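Local coordinates for protein STI-1 (Caenorhabditis elegans, PDB 4GCN) that acts as a co-chaperone that binds Hsp70 and Hsp90 and inhibits the Hsp90 ATPase, with this chain holding its N-terminal TPR domain, at residues A[17-21]-A[22-26]. Residues are numbered along the deposited sequence; the frame is centred on the assembly and turned at random.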
loop_
_atom_site.group_PDB
_atom_site.type_symbol
_atom_site.label_atom_id
_atom_site.label_comp_id
_atom_site.label_asym_id
_atom_site.label_seq_id
_atom_site.Cartn_x
_atom_site.Cartn_y
_atom_site.Cartn_z
ATOM N N ALA A 17 15.362 1.748 4.922
ATOM C CA ALA A 17 16.610 1.090 5.346
ATOM C C ALA A 17 16.359 0.043 6.465
ATOM O O ALA A 17 16.977 -1.012 6.469
ATOM C CB ALA A 17 17.704 2.116 5.752
ATOM N N ALA A 18 15.460 0.353 7.404
ATOM C CA ALA A 18 15.033 -0.619 8.411
ATOM C C ALA A 18 14.271 -1.778 7.728
ATOM O O ALA A 18 14.449 -2.935 8.060
ATOM C CB ALA A 18 14.152 0.048 9.452
ATOM N N TYR A 19 13.379 -1.433 6.808
ATOM C CA TYR A 19 12.553 -2.414 6.139
ATOM C C TYR A 19 13.394 -3.409 5.406
ATOM O O TYR A 19 13.119 -4.602 5.482
ATOM C CB TYR A 19 11.596 -1.755 5.170
ATOM C CG TYR A 19 10.737 -2.705 4.344
ATOM C CD1 TYR A 19 9.905 -3.643 4.946
ATOM C CD2 TYR A 19 10.722 -2.633 2.953
ATOM C CE1 TYR A 19 9.088 -4.497 4.191
ATOM C CE2 TYR A 19 9.883 -3.467 2.205
ATOM C CZ TYR A 19 9.092 -4.397 2.834
ATOM O OH TYR A 19 8.329 -5.239 2.099
ATOM N N LYS A 20 14.462 -2.921 4.788
ATOM C CA LYS A 20 15.408 -3.754 4.056
ATOM C C LYS A 20 16.170 -4.737 4.946
ATOM O O LYS A 20 16.646 -5.762 4.480
ATOM C CB LYS A 20 16.424 -2.872 3.333
ATOM C CG LYS A 20 15.844 -2.117 2.156
ATOM C CD LYS A 20 16.963 -1.245 1.597
ATOM C CE LYS A 20 16.516 -0.405 0.420
ATOM N NZ LYS A 20 17.724 0.393 0.030
ATOM N N GLN A 21 16.285 -4.432 6.228
ATOM C CA GLN A 21 16.968 -5.363 7.169
ATOM C C GLN A 21 15.967 -6.237 7.923
ATOM O O GLN A 21 16.346 -6.987 8.839
ATOM C CB GLN A 21 17.813 -4.617 8.195
ATOM C CG GLN A 21 18.915 -3.829 7.551
ATOM C CD GLN A 21 19.642 -2.998 8.559
ATOM O OE1 GLN A 21 20.531 -3.477 9.225
ATOM N NE2 GLN A 21 19.271 -1.731 8.655
ATOM N N LYS A 22 14.702 -6.129 7.542
ATOM C CA LYS A 22 13.650 -6.849 8.223
ATOM C C LYS A 22 13.511 -6.400 9.657
ATOM O O LYS A 22 13.082 -7.180 10.520
ATOM C CB LYS A 22 13.898 -8.357 8.185
ATOM C CG LYS A 22 13.222 -9.114 7.093
ATOM C CD LYS A 22 13.748 -8.883 5.728
ATOM C CE LYS A 22 13.512 -10.129 4.847
ATOM N NZ LYS A 22 12.880 -9.633 3.565
ATOM N N ASP A 23 13.804 -5.129 9.906
ATOM C CA ASP A 23 13.526 -4.550 11.172
ATOM C C ASP A 23 12.199 -3.848 11.043
ATOM O O ASP A 23 12.134 -2.636 10.817
ATOM C CB ASP A 23 14.578 -3.549 11.566
ATOM C CG ASP A 23 14.397 -3.067 12.984
ATOM O OD1 ASP A 23 13.261 -3.133 13.518
ATOM O OD2 ASP A 23 15.390 -2.587 13.523
ATOM N N PHE A 24 11.133 -4.610 11.172
ATOM C CA PHE A 24 9.815 -4.043 10.892
ATOM C C PHE A 24 9.318 -2.990 11.877
ATOM O O PHE A 24 8.612 -2.046 11.471
ATOM C CB PHE A 24 8.750 -5.129 10.695
ATOM C CG PHE A 24 9.139 -6.195 9.680
ATOM C CD1 PHE A 24 9.525 -5.859 8.433
ATOM C CD2 PHE A 24 9.103 -7.539 10.015
ATOM C CE1 PHE A 24 9.877 -6.838 7.495
ATOM C CE2 PHE A 24 9.466 -8.509 9.104
ATOM C CZ PHE A 24 9.854 -8.140 7.836
ATOM N N GLU A 25 9.655 -3.141 13.148
ATOM C CA GLU A 25 9.282 -2.150 14.174
ATOM C C GLU A 25 9.830 -0.750 13.870
ATOM O O GLU A 25 9.106 0.250 13.894
ATOM C CB GLU A 25 9.785 -2.598 15.565
ATOM C CG GLU A 25 9.021 -3.753 16.183
ATOM C CD GLU A 25 9.209 -5.091 15.468
ATOM O OE1 GLU A 25 10.318 -5.345 14.910
ATOM O OE2 GLU A 25 8.223 -5.878 15.467
ATOM N N LYS A 26 11.117 -0.688 13.576
ATOM C CA LYS A 26 11.828 0.552 13.251
ATOM C C LYS A 26 11.289 1.129 11.931
ATOM O O LYS A 26 11.164 2.368 11.789
ATOM C CB LYS A 26 13.358 0.239 13.183
ATOM C CG LYS A 26 14.376 1.277 12.693
ATOM C CD LYS A 26 15.811 0.660 12.510
ATOM C CE LYS A 26 16.849 1.478 11.687
ATOM N NZ LYS A 26 17.677 0.875 10.527
HETATM O O HOH W 1 11.864 -6.698 3.688
HETATM O O HOH W 2 15.907 -8.012 2.907
#
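A18 meets D23 and K26 round a tight local turn, the Schellman motif that ends helix 3-20 and hands the chain over to helix 24-37 within the predicted first TPR repeat. K22, with positive phi (64°), is the C' residue; its N donates to Y19 O (3.0 Å) while D23 N donates to A18 O (2.9 Å). A18 O also accepts from Q21 N, and its two donors arrive from opposite faces of the carbonyl plane. D23 then serves as N-cap of the next helix: with CG anti to the backbone N (chi1 -172°), its OD1 accepts from K26 N at 3.3 Å, met from above the carboxylate plane. The buried A18 methyl is overlaid by the K26 chain, whose CB, CG, CD and CE all run past it; the A18 CB to K26 CG approach, 3.5 Å, is tighter than usual. An alanine at K26 would lack CG, CD and CE and would probably leave the A18 methyl without most of this aliphatic cover. On another side of the turn, Y19 and F24 touch obliquely, CE1 of F24 lying 4.1 Å from CD1 of Y19, and both side chains also touch V51 and E54 of helix 42-54. K22 NZ pairs with E54 in a salt bridge and, through a water, reaches Y19 O. At the turn itself, the extended Q21 side chain reaches the last turn of helix 3-20, NE2 donating to A17 O at 3.2 Å; A17 O lies in the amide plane of Q21 (3° out of it), while the donor sits above the carbonyl plane of A17.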